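PDB 4FTD: uncharacterized protein from Bacteroides eggerthii, which is of unknown function but pairs a six-bladed beta-propeller with an immunoglobulin-like domain and may take part in carbohydrate metabolism. Local coordinates for residues T269-V274 / T300-V305; Q310-G315 / P342-F347; P319-L322 / G328-Y331; S333-E338 / R351-C356. All coordinates share one frame; numbering follows the deposited sequence.

Contact 1 (T269-V274 / T300-V305); sequences TEFLKV and TNVYRV
Phe271 and Val302, the residues at which segments 269-274 and 300-305 come nearest, keep their CA atoms 9.4 Å apart, a spacing at which two strands meet through side chains and not through backbone pairing. The Phe271 ring bridges the gap, its CB pointing at the facing strand. Val302 sends one methyl over a face of that ring: CG2 lies 4.1 Å from the ring centroid, 22° off the ring normal, in a CH-pi contact displaced toward the rim at CZ. Strands 270-277 and 300-304 belong to different four-stranded antiparallel sheets, so this is packing between consecutive blades of the six-bladed beta-propeller. The Thr300 side chain points back against Phe271, and its CG2 lies 3.6 Å from Phe271 CZ, oblique to the ring. The Thr300 hydroxyl stands anti to the backbone N (chi1 -176°), which puts OG1 at the ring edge, in its plane, 3.7 Å from CZ; its strongest polar partner is the backbone oxygen of Ser314. An alanine at Phe271 would probably open a gap between the two blades and take away the ring face under Val302 CG2 and the ring edge beside Thr300. Phe262 of strand 259-264 touches both Phe271 and Val302.

Contact 2 (Q310-G315 / P342-F347); sequences QYLWSG and PKVVTF
Leu312 sets CG beside its backbone N and anti to its carbonyl carbon (chi1 -66°), and with chi2 extended at -176° this carries CD1 out to Val344. There it meets CG2, the methyl that Val344 places beside its own backbone N. Leu312 CD1 and Val344 CG2 come within 3.6 Å, the two side chains crossing at about a right angle. Nearer the backbone, Leu312 and Pro342 lie alongside, running opposite ways: Leu312 CB lies 4.0 Å from Pro342 CG, while Pro342 CB is 4.1 Å from Leu312 CD1. The pyrrolidine ring is therefore in touch with both the root and the tip of the leucine. Ser314, two residues further on, brings its hydroxyl to the other end of that ring, OG standing 3.6 Å from Pro342 CD. This oxygen is hydrogen-bonded to the backbone oxygen of Ala339, so this buried hydroxyl has a polar partner in the residues leading up to the proline.

The strand axes approach to 7.2 Å and their directions differ by 144°. Strand 311-315 lies between strands 300-304 and 318-323 in one blade, and strand 342-347 belongs to the next sheet along the chain; Leu385 and Ile381 of helix 381-390 add further apolar cover to Leu312 and Val344, respectively. With no directional bond between the segments, what joins the blades is the fit of leucine, valine and proline surfaces, with the serine oxygen held beside the ring by its bond to Ala339.

Contact 3 (P319-L322 / G328-Y331); sequences PVTL and GEKY
Leu322 and Tyr331 form an antiparallel hydrogen-bonded pair: Leu322 N donates to Tyr331 O at 2.8 Å, and Tyr331 N returns a bond to Leu322 O at 3.1 Å. Leu322 O also accepts from Lys330 N at 2.8 Å, so two consecutive residues, Lys330 and Tyr331, stand opposite a single one, Leu322, as in a classic beta bulge, here in the hairpin of strands 318-323 and 329-332. Two N-H groups thus grip the one oxygen. Beyond the backbone, the Thr321 hydroxyl donates to Pro319 O at 2.7 Å, approaching from above the carbonyl plane, and accepts from a water that also donates to Glu329 OE1. The other oxygen of Glu329, OE2, makes a salt bridge with Lys293. A valine in place of Thr321 would probably cost the water one of its two acceptors and break the side-chain link to Pro319 O. On the leucine's face of the sheet, Leu322 and Tyr331 touch through their CB atoms, and helix 381-390 covers both side chains, Asp389 binding the Tyr331 hydroxyl. The Thr321 methyl, anti to the backbone N, comes 3.4 Å from Tyr331 O, and the same oxygen lies 3.3 Å from Thr321 CA in a CA-H...O contact.

Contact 4 (S333-E338 / R351-C356); sequences SKIAGE and RYLLVC
Ile335 points its CB toward Leu353, and the side chain can be followed outward from there. CB carries two branches: CG2, anti to the backbone N, stands 4.1 Å from Leu353 CD2, while CG1 lies beside that N (chi1 -63°) and leads on to CD1. With chi2 near extended, CD1 ends 3.7 Å from the same Leu353 CD2, so a single leucine methyl meets both branches of the isoleucine. The two side chains reach toward each other tip to tip. Tyr373 of strand 369-374 and Phe388 of helix 381-390 also pack against Ile335. The backbone before the isoleucine is shaped by an ST turn, in which Ser333 OG accepts from Ile335 N at 3.1 Å; that hydroxyl is also hydrogen-bonded to Val320 O. At the far end the two segments come together only at the backbone, Glu338 O lying 3.7 Å from Cys356 O with no bond between them, and the Glu338 carboxylate turns to Ser364 and the backbone N of Gln360. Segment 333-338 is the connection leaving the outermost strand of one sheet, 329-332, and Leu353 stands on strand 350-357 of the next, a crossing from blade to blade of the kind that joins successive sheets in a beta-propeller.

The four contacts follow three consecutive sheets of the propeller. Contact 1 joins the sheet holding strand 270-277 to the one built from strands 300-304, 311-315, 318-323 and 329-332; contact 3 lies within that second sheet, contact 2 ties it to the sheet of strands 342-347 and 350-357, and contact 4 packs the loop that leaves it, 333-338, on that same third sheet. Contacts 2 and 4 are closest, with centres 8 Å apart, and contacts 1 and 4 most distant, at 16 Å. Along the chain contact 1 closes first, contact 3 nests inside the loop of contact 2, and contacts 2 and 4 alternate their segments. The middle sheet is thus packed against both its neighbours, and helix 381-390 touches residues of contacts 2, 3 and 4.

Contact 1 (T269-V274 / T300-V305)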
loop_
_atom_site.group_PDB
_atom_site.type_symbol
_atom_site.label_atom_id
_atom_site.label_comp_id
_atom_site.label_asym_id
_atom_site.label_seq_id
_atom_site.Cartn_x
_atom_site.Cartn_y
_atom_site.Cartn_z
ATOM N N THR A 269 -15.265 -22.114 10.156
ATOM C CA THR A 269 -15.378 -22.447 11.587
ATOM C C THR A 269 -14.063 -22.169 12.312
ATOM O O THR A 269 -14.062 -21.941 13.514
ATOM C CB THR A 269 -15.774 -23.905 11.861
ATOM O OG1 THR A 269 -14.747 -24.766 11.361
ATOM C CG2 THR A 269 -17.163 -24.256 11.235
ATOM N N GLU A 270 -12.937 -22.216 11.608
ATOM C CA GLU A 270 -11.651 -22.038 12.261
ATOM C C GLU A 270 -10.569 -21.648 11.304
ATOM O O GLU A 270 -10.777 -21.624 10.103
ATOM C CB GLU A 270 -11.250 -23.370 12.975
ATOM C CG GLU A 270 -11.404 -24.699 12.174
ATOM C CD GLU A 270 -10.227 -25.063 11.255
ATOM O OE1 GLU A 270 -9.266 -24.279 11.164
ATOM O OE2 GLU A 270 -10.236 -26.158 10.610
ATOM N N PHE A 271 -9.406 -21.363 11.877
ATOM C CA PHE A 271 -8.138 -21.263 11.190
ATOM C C PHE A 271 -7.190 -22.274 11.805
ATOM O O PHE A 271 -7.185 -22.465 13.003
ATOM C CB PHE A 271 -7.507 -19.893 11.395
ATOM C CG PHE A 271 -8.089 -18.809 10.551
ATOM C CD1 PHE A 271 -9.079 -17.999 11.041
ATOM C CD2 PHE A 271 -7.626 -18.589 9.276
ATOM C CE1 PHE A 271 -9.611 -17.001 10.271
ATOM C CE2 PHE A 271 -8.152 -17.591 8.502
ATOM C CZ PHE A 271 -9.144 -16.790 9.000
ATOM N N LEU A 272 -6.384 -22.902 10.971
ATOM C CA LEU A 272 -5.189 -23.635 11.383
ATOM C C LEU A 272 -4.081 -22.600 11.366
ATOM O O LEU A 272 -3.866 -21.967 10.362
ATOM C CB LEU A 272 -4.841 -24.756 10.396
ATOM C CG LEU A 272 -5.932 -25.836 10.280
ATOM C CD1 LEU A 272 -5.456 -26.975 9.374
ATOM C CD2 LEU A 272 -6.393 -26.362 11.653
ATOM N N LYS A 273 -3.450 -22.375 12.511
ATOM C CA LYS A 273 -2.263 -21.521 12.644
ATOM C C LYS A 273 -1.032 -22.446 12.616
ATOM O O LYS A 273 -0.750 -23.133 13.580
ATOM C CB LYS A 273 -2.294 -20.716 13.958
ATOM C CG LYS A 273 -1.074 -19.832 14.104
ATOM C CD LYS A 273 -1.185 -18.790 15.195
ATOM C CE LYS A 273 -0.924 -19.381 16.564
ATOM N NZ LYS A 273 -0.394 -18.326 17.451
ATOM N N VAL A 274 -0.293 -22.423 11.527
ATOM C CA VAL A 274 0.828 -23.364 11.279
ATOM C C VAL A 274 2.169 -22.652 11.494
ATOM O O VAL A 274 2.497 -21.757 10.746
ATOM C CB VAL A 274 0.738 -23.905 9.864
ATOM C CG1 VAL A 274 1.874 -24.898 9.571
ATOM C CG2 VAL A 274 -0.617 -24.598 9.651
ATOM N N THR A 300 -10.930 -14.968 3.266
ATOM C CA THR A 300 -10.565 -14.322 4.543
ATOM C C THR A 300 -9.045 -14.429 4.705
ATOM O O THR A 300 -8.410 -15.332 4.120
ATOM C CB THR A 300 -11.286 -14.997 5.731
ATOM O OG1 THR A 300 -11.012 -14.313 6.958
ATOM C CG2 THR A 300 -10.906 -16.488 5.829
ATOM N N ASN A 301 -8.471 -13.503 5.471
ATOM C CA ASN A 301 -7.051 -13.433 5.665
ATOM C C ASN A 301 -6.727 -12.841 6.996
ATOM O O ASN A 301 -7.480 -12.046 7.509
ATOM C CB ASN A 301 -6.394 -12.522 4.620
ATOM C CG ASN A 301 -6.455 -13.054 3.183
ATOM O OD1 ASN A 301 -7.264 -12.588 2.414
ATOM N ND2 ASN A 301 -5.589 -14.017 2.826
ATOM N N VAL A 302 -5.546 -13.183 7.471
ATOM C CA VAL A 302 -4.971 -12.775 8.756
ATOM C C VAL A 302 -3.491 -12.399 8.512
ATOM O O VAL A 302 -2.654 -13.282 8.244
ATOM C CB VAL A 302 -5.070 -13.900 9.840
ATOM C CG1 VAL A 302 -4.424 -13.436 11.155
ATOM C CG2 VAL A 302 -6.529 -14.307 10.138
ATOM N N TYR A 303 -3.162 -11.111 8.608
ATOM C CA TYR A 303 -1.813 -10.617 8.330
ATOM C C TYR A 303 -1.249 -9.762 9.461
ATOM O O TYR A 303 -1.906 -8.845 9.999
ATOM C CB TYR A 303 -1.739 -9.824 6.997
ATOM C CG TYR A 303 -1.797 -10.699 5.757
ATOM C CD1 TYR A 303 -0.778 -11.581 5.459
ATOM C CD2 TYR A 303 -2.823 -10.602 4.869
ATOM C CE1 TYR A 303 -0.825 -12.416 4.360
ATOM C CE2 TYR A 303 -2.896 -11.417 3.772
ATOM C CZ TYR A 303 -1.890 -12.312 3.495
ATOM O OH TYR A 303 -1.990 -13.101 2.384
ATOM N N ARG A 304 -0.024 -10.112 9.835
ATOM C CA ARG A 304 0.731 -9.461 10.904
ATOM C C ARG A 304 0.951 -7.977 10.640
ATOM O O ARG A 304 1.246 -7.592 9.546
ATOM C CB ARG A 304 2.083 -10.150 11.070
ATOM C CG ARG A 304 2.831 -9.790 12.338
ATOM C CD ARG A 304 4.016 -10.718 12.532
ATOM N NE ARG A 304 4.803 -10.296 13.678
ATOM C CZ ARG A 304 6.022 -10.742 13.991
ATOM N NH1 ARG A 304 6.647 -11.648 13.240
ATOM N NH2 ARG A 304 6.635 -10.262 15.074
ATOM N N VAL A 305 0.755 -7.167 11.660
ATOM C CA VAL A 305 1.026 -5.733 11.597
ATOM C C VAL A 305 2.501 -5.527 11.909
ATOM O O VAL A 305 2.919 -5.731 13.037
ATOM C CB VAL A 305 0.170 -4.992 12.624
ATOM C CG1 VAL A 305 0.538 -3.505 12.694
ATOM C CG2 VAL A 305 -1.278 -5.179 12.238
#

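Contact 2 (Q310-G315 / P342-F347)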
loop_
_atom_site.group_PDB
_atom_site.type_symbol
_atom_site.label_atom_id
_atom_site.label_comp_id
_atom_site.label_asym_id
_atom_site.label_seq_id
_atom_site.Cartn_x
_atom_site.Cartn_y
_atom_site.Cartn_z
ATOM N N GLN A 310 0.497 -8.305 16.925
ATOM C CA GLN A 310 -0.901 -8.158 16.493
ATOM C C GLN A 310 -1.063 -8.316 14.991
ATOM O O GLN A 310 -0.118 -8.167 14.222
ATOM C CB GLN A 310 -1.439 -6.814 16.888
ATOM C CG GLN A 310 -1.416 -6.562 18.381
ATOM C CD GLN A 310 -1.955 -5.192 18.710
ATOM O OE1 GLN A 310 -1.590 -4.201 18.048
ATOM N NE2 GLN A 310 -2.833 -5.114 19.719
ATOM N N TYR A 311 -2.287 -8.649 14.593
ATOM C CA TYR A 311 -2.629 -9.012 13.207
ATOM C C TYR A 311 -3.924 -8.338 12.810
ATOM O O TYR A 311 -4.706 -7.925 13.686
ATOM C CB TYR A 311 -2.830 -10.540 13.081
ATOM C CG TYR A 311 -1.593 -11.349 13.417
ATOM C CD1 TYR A 311 -1.124 -11.462 14.743
ATOM C CD2 TYR A 311 -0.868 -11.988 12.411
ATOM C CE1 TYR A 311 0.034 -12.170 15.029
ATOM C CE2 TYR A 311 0.277 -12.711 12.701
ATOM C CZ TYR A 311 0.724 -12.798 14.007
ATOM O OH TYR A 311 1.880 -13.489 14.264
ATOM N N LEU A 312 -4.160 -8.248 11.500
ATOM C CA LEU A 312 -5.416 -7.740 10.996
ATOM C C LEU A 312 -6.119 -8.924 10.345
ATOM O O LEU A 312 -5.548 -9.637 9.558
ATOM C CB LEU A 312 -5.227 -6.591 10.026
ATOM C CG LEU A 312 -4.661 -5.271 10.518
ATOM C CD1 LEU A 312 -4.684 -4.314 9.329
ATOM C CD2 LEU A 312 -5.488 -4.728 11.692
ATOM N N TRP A 313 -7.364 -9.150 10.740
ATOM C CA TRP A 313 -8.200 -10.181 10.175
ATOM C C TRP A 313 -9.358 -9.516 9.459
ATOM O O TRP A 313 -9.965 -8.595 9.984
ATOM C CB TRP A 313 -8.743 -11.045 11.303
ATOM C CG TRP A 313 -9.775 -12.072 10.940
ATOM C CD1 TRP A 313 -9.854 -12.800 9.778
ATOM C CD2 TRP A 313 -10.816 -12.562 11.777
ATOM N NE1 TRP A 313 -10.897 -13.670 9.824
ATOM C CE2 TRP A 313 -11.494 -13.574 11.053
ATOM C CE3 TRP A 313 -11.258 -12.241 13.068
ATOM C CZ2 TRP A 313 -12.593 -14.256 11.561
ATOM C CZ3 TRP A 313 -12.364 -12.934 13.592
ATOM C CH2 TRP A 313 -13.013 -13.933 12.837
ATOM N N SER A 314 -9.619 -9.953 8.238
ATOM C CA SER A 314 -10.827 -9.577 7.541
ATOM C C SER A 314 -11.314 -10.701 6.634
ATOM O O SER A 314 -10.588 -11.696 6.350
ATOM C CB SER A 314 -10.678 -8.254 6.774
ATOM O OG SER A 314 -10.035 -8.436 5.516
ATOM N N GLY A 315 -12.569 -10.523 6.208
ATOM C CA GLY A 315 -13.280 -11.460 5.343
ATOM C C GLY A 315 -14.456 -10.765 4.662
ATOM O O GLY A 315 -14.670 -9.545 4.819
ATOM N N PRO A 342 -5.677 -7.736 4.228
ATOM C CA PRO A 342 -5.300 -6.437 4.843
ATOM C C PRO A 342 -3.840 -6.364 5.282
ATOM O O PRO A 342 -3.434 -7.096 6.209
ATOM C CB PRO A 342 -6.238 -6.342 6.071
ATOM C CG PRO A 342 -6.511 -7.761 6.417
ATOM C CD PRO A 342 -6.490 -8.537 5.144
ATOM N N LYS A 343 -3.049 -5.522 4.604
ATOM C CA LYS A 343 -1.638 -5.355 4.939
ATOM C C LYS A 343 -1.318 -3.911 5.302
ATOM O O LYS A 343 -1.682 -2.981 4.580
ATOM C CB LYS A 343 -0.739 -5.813 3.772
ATOM C CG LYS A 343 -0.915 -7.280 3.409
ATOM C CD LYS A 343 0.160 -7.871 2.496
ATOM C CE LYS A 343 -0.102 -9.360 2.255
ATOM N NZ LYS A 343 0.894 -10.004 1.315
ATOM N N VAL A 344 -0.632 -3.734 6.416
ATOM C CA VAL A 344 -0.209 -2.400 6.869
ATOM C C VAL A 344 1.160 -2.082 6.272
ATOM O O VAL A 344 2.080 -2.843 6.444
ATOM C CB VAL A 344 -0.158 -2.303 8.396
ATOM C CG1 VAL A 344 0.393 -0.933 8.839
ATOM C CG2 VAL A 344 -1.539 -2.576 8.977
ATOM N N VAL A 345 1.255 -0.948 5.567
ATOM C CA VAL A 345 2.459 -0.483 4.888
ATOM C C VAL A 345 2.922 0.823 5.507
ATOM O O VAL A 345 2.127 1.759 5.575
ATOM C CB VAL A 345 2.124 -0.161 3.396
ATOM C CG1 VAL A 345 3.353 0.300 2.638
ATOM C CG2 VAL A 345 1.531 -1.373 2.722
ATOM N N THR A 346 4.178 0.880 5.979
ATOM C CA THR A 346 4.776 2.124 6.459
ATOM C C THR A 346 5.704 2.645 5.372
ATOM O O THR A 346 6.581 1.929 4.916
ATOM C CB THR A 346 5.560 1.949 7.764
ATOM O OG1 THR A 346 4.663 1.473 8.767
ATOM C CG2 THR A 346 6.184 3.306 8.227
ATOM N N PHE A 347 5.518 3.907 4.980
ATOM C CA PHE A 347 6.248 4.489 3.866
ATOM C C PHE A 347 6.426 5.992 4.032
ATOM O O PHE A 347 5.429 6.723 4.131
ATOM C CB PHE A 347 5.511 4.208 2.557
ATOM C CG PHE A 347 6.191 4.767 1.344
ATOM C CD1 PHE A 347 7.285 4.115 0.789
ATOM C CD2 PHE A 347 5.730 5.943 0.737
ATOM C CE1 PHE A 347 7.926 4.629 -0.342
ATOM C CE2 PHE A 347 6.380 6.472 -0.381
ATOM C CZ PHE A 347 7.473 5.810 -0.926
#

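Contact 3 (P319-L322 / G328-Y331)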
loop_
_atom_site.group_PDB
_atom_site.type_symbol
_atom_site.label_atom_id
_atom_site.label_comp_id
_atom_site.label_asym_id
_atom_site.label_seq_id
_atom_site.Cartn_x
_atom_site.Cartn_y
_atom_site.Cartn_z
ATOM N N PRO A 319 -15.431 -6.969 8.797
ATOM C CA PRO A 319 -14.614 -5.758 8.636
ATOM C C PRO A 319 -13.215 -5.982 9.185
ATOM O O PRO A 319 -13.050 -6.830 10.054
ATOM C CB PRO A 319 -15.326 -4.715 9.512
ATOM C CG PRO A 319 -16.659 -5.264 9.798
ATOM C CD PRO A 319 -16.559 -6.751 9.713
ATOM N N VAL A 320 -12.250 -5.204 8.692
ATOM C CA VAL A 320 -10.849 -5.233 9.126
ATOM C C VAL A 320 -10.823 -5.062 10.654
ATOM O O VAL A 320 -11.309 -4.063 11.200
ATOM C CB VAL A 320 -10.006 -4.154 8.396
ATOM C CG1 VAL A 320 -8.605 -4.069 8.971
ATOM C CG2 VAL A 320 -9.939 -4.460 6.894
ATOM N N THR A 321 -10.302 -6.078 11.332
ATOM C CA THR A 321 -10.312 -6.178 12.790
ATOM C C THR A 321 -8.902 -6.471 13.287
ATOM O O THR A 321 -8.237 -7.407 12.809
ATOM C CB THR A 321 -11.268 -7.332 13.241
ATOM O OG1 THR A 321 -12.606 -7.134 12.727
ATOM C CG2 THR A 321 -11.294 -7.489 14.755
ATOM N N LEU A 322 -8.465 -5.696 14.266
ATOM C CA LEU A 322 -7.208 -5.925 14.943
ATOM C C LEU A 322 -7.442 -7.094 15.922
ATOM O O LEU A 322 -8.385 -7.050 16.720
ATOM C CB LEU A 322 -6.779 -4.661 15.705
ATOM C CG LEU A 322 -5.446 -4.677 16.463
ATOM C CD1 LEU A 322 -4.327 -4.813 15.448
ATOM C CD2 LEU A 322 -5.243 -3.422 17.316
ATOM N N GLY A 328 -8.015 -13.430 19.011
ATOM C CA GLY A 328 -8.860 -12.728 19.979
ATOM C C GLY A 328 -9.050 -11.296 19.491
ATOM O O GLY A 328 -8.062 -10.625 19.187
ATOM N N GLU A 329 -10.309 -10.833 19.426
ATOM C CA GLU A 329 -10.658 -9.541 18.826
ATOM C C GLU A 329 -10.296 -8.374 19.733
ATOM O O GLU A 329 -10.736 -8.319 20.842
ATOM C CB GLU A 329 -12.146 -9.512 18.391
ATOM C CG GLU A 329 -12.441 -10.535 17.263
ATOM C CD GLU A 329 -13.827 -10.425 16.618
ATOM O OE1 GLU A 329 -14.287 -9.295 16.330
ATOM O OE2 GLU A 329 -14.459 -11.481 16.381
ATOM N N LYS A 330 -9.443 -7.477 19.250
ATOM C CA LYS A 330 -9.000 -6.282 19.999
ATOM C C LYS A 330 -9.791 -5.069 19.537
ATOM O O LYS A 330 -10.170 -4.272 20.352
ATOM C CB LYS A 330 -7.481 -6.026 19.831
ATOM C CG LYS A 330 -6.590 -6.469 20.993
ATOM C CD LYS A 330 -6.748 -7.944 21.383
ATOM C CE LYS A 330 -6.003 -8.275 22.676
ATOM N NZ LYS A 330 -6.602 -9.431 23.402
ATOM N N TYR A 331 -10.001 -4.899 18.223
ATOM C CA TYR A 331 -10.761 -3.745 17.726
ATOM C C TYR A 331 -11.328 -3.971 16.327
ATOM O O TYR A 331 -10.582 -4.194 15.417
ATOM C CB TYR A 331 -9.888 -2.460 17.758
ATOM C CG TYR A 331 -10.657 -1.231 17.359
ATOM C CD1 TYR A 331 -11.463 -0.562 18.281
ATOM C CD2 TYR A 331 -10.621 -0.755 16.056
ATOM C CE1 TYR A 331 -12.206 0.555 17.913
ATOM C CE2 TYR A 331 -11.368 0.367 15.675
ATOM C CZ TYR A 331 -12.156 1.005 16.608
ATOM O OH TYR A 331 -12.879 2.089 16.228
HETATM O O HOH W 1 -14.747 -8.471 13.673
#

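Contact 4 (S333-E338 / R351-C356)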
loop_
_atom_site.group_PDB
_atom_site.type_symbol
_atom_site.label_atom_id
_atom_site.label_comp_id
_atom_site.label_asym_id
_atom_site.label_seq_id
_atom_site.Cartn_x
_atom_site.Cartn_y
_atom_site.Cartn_z
ATOM N N SER A 333 -12.842 -2.372 13.107
ATOM C CA SER A 333 -12.919 -1.071 12.417
ATOM C C SER A 333 -14.127 -1.005 11.489
ATOM O O SER A 333 -14.895 -1.975 11.361
ATOM C CB SER A 333 -11.640 -0.796 11.620
ATOM O OG SER A 333 -11.649 -1.450 10.359
ATOM N N LYS A 334 -14.266 0.132 10.817
ATOM C CA LYS A 334 -15.332 0.348 9.836
ATOM C C LYS A 334 -14.893 0.026 8.407
ATOM O O LYS A 334 -15.710 0.116 7.510
ATOM C CB LYS A 334 -15.837 1.799 9.895
ATOM C CG LYS A 334 -16.522 2.139 11.191
ATOM C CD LYS A 334 -16.761 3.647 11.304
ATOM C CE LYS A 334 -17.618 4.017 12.503
ATOM N NZ LYS A 334 -17.636 5.497 12.669
ATOM N N ILE A 335 -13.627 -0.345 8.188
ATOM C CA ILE A 335 -13.147 -0.711 6.845
ATOM C C ILE A 335 -13.722 -2.097 6.489
ATOM O O ILE A 335 -13.348 -3.080 7.086
ATOM C CB ILE A 335 -11.612 -0.667 6.764
ATOM C CG1 ILE A 335 -11.143 0.782 7.014
ATOM C CG2 ILE A 335 -11.122 -1.149 5.397
ATOM C CD1 ILE A 335 -9.672 0.950 7.290
ATOM N N ALA A 336 -14.650 -2.130 5.528
ATOM C CA ALA A 336 -15.415 -3.325 5.150
ATOM C C ALA A 336 -15.491 -3.365 3.625
ATOM O O ALA A 336 -14.459 -3.302 2.978
ATOM C CB ALA A 336 -16.815 -3.286 5.778
ATOM N N GLY A 337 -16.675 -3.478 3.037
ATOM C CA GLY A 337 -16.803 -3.569 1.562
ATOM C C GLY A 337 -16.126 -4.783 0.902
ATOM O O GLY A 337 -15.738 -4.729 -0.285
ATOM N N GLU A 338 -16.016 -5.879 1.669
ATOM C CA GLU A 338 -15.387 -7.135 1.283
ATOM C C GLU A 338 -13.866 -7.018 1.092
ATOM O O GLU A 338 -13.290 -7.803 0.328
ATOM C CB GLU A 338 -16.030 -7.765 0.025
ATOM C CG GLU A 338 -17.567 -7.862 0.086
ATOM C CD GLU A 338 -18.140 -8.719 -1.039
ATOM O OE1 GLU A 338 -17.391 -9.475 -1.711
ATOM O OE2 GLU A 338 -19.358 -8.626 -1.261
ATOM N N ARG A 351 1.494 5.788 7.169
ATOM C CA ARG A 351 1.066 4.407 7.394
ATOM C C ARG A 351 -0.251 4.208 6.645
ATOM O O ARG A 351 -1.192 4.959 6.837
ATOM C CB ARG A 351 0.918 4.101 8.901
ATOM C CG ARG A 351 0.395 2.691 9.227
ATOM C CD ARG A 351 0.418 2.381 10.719
ATOM N NE ARG A 351 -0.247 3.458 11.386
ATOM C CZ ARG A 351 0.061 3.974 12.571
ATOM N NH1 ARG A 351 0.995 3.438 13.334
ATOM N NH2 ARG A 351 -0.614 5.046 12.997
ATOM N N TYR A 352 -0.276 3.193 5.783
ATOM C CA TYR A 352 -1.411 2.862 4.950
ATOM C C TYR A 352 -1.917 1.442 5.194
ATOM O O TYR A 352 -1.165 0.580 5.653
ATOM C CB TYR A 352 -1.022 2.979 3.467
ATOM C CG TYR A 352 -0.359 4.274 3.110
ATOM C CD1 TYR A 352 -1.007 5.480 3.320
ATOM C CD2 TYR A 352 0.932 4.311 2.565
ATOM C CE1 TYR A 352 -0.395 6.697 3.034
ATOM C CE2 TYR A 352 1.546 5.532 2.260
ATOM C CZ TYR A 352 0.875 6.721 2.498
ATOM O OH TYR A 352 1.459 7.944 2.210
ATOM N N LEU A 353 -3.202 1.229 4.902
ATOM C CA LEU A 353 -3.802 -0.099 4.843
ATOM C C LEU A 353 -4.057 -0.390 3.363
ATOM O O LEU A 353 -4.740 0.377 2.686
ATOM C CB LEU A 353 -5.124 -0.174 5.612
ATOM C CG LEU A 353 -5.791 -1.564 5.644
ATOM C CD1 LEU A 353 -4.883 -2.559 6.354
ATOM C CD2 LEU A 353 -7.180 -1.526 6.277
ATOM N N LEU A 354 -3.450 -1.475 2.884
ATOM C CA LEU A 354 -3.599 -1.998 1.525
ATOM C C LEU A 354 -4.585 -3.169 1.635
ATOM O O LEU A 354 -4.397 -4.066 2.483
ATOM C CB LEU A 354 -2.254 -2.467 0.978
ATOM C CG LEU A 354 -2.247 -3.221 -0.359
ATOM C CD1 LEU A 354 -2.825 -2.391 -1.497
ATOM C CD2 LEU A 354 -0.811 -3.696 -0.650
ATOM N N VAL A 355 -5.653 -3.123 0.850
ATOM C CA VAL A 355 -6.622 -4.223 0.813
ATOM C C VAL A 355 -7.008 -4.481 -0.616
ATOM O O VAL A 355 -6.714 -3.657 -1.503
ATOM C CB VAL A 355 -7.894 -3.941 1.641
ATOM C CG1 VAL A 355 -7.569 -3.732 3.109
ATOM C CG2 VAL A 355 -8.691 -2.773 1.068
ATOM N N CYS A 356 -7.595 -5.659 -0.875
ATOM C CA CYS A 356 -8.279 -5.876 -2.155
ATOM C C CYS A 356 -9.701 -6.251 -1.865
ATOM O O CYS A 356 -9.946 -7.158 -1.045
ATOM C CB CYS A 356 -7.598 -6.961 -3.010
ATOM S SG CYS A 356 -8.261 -7.089 -4.683
#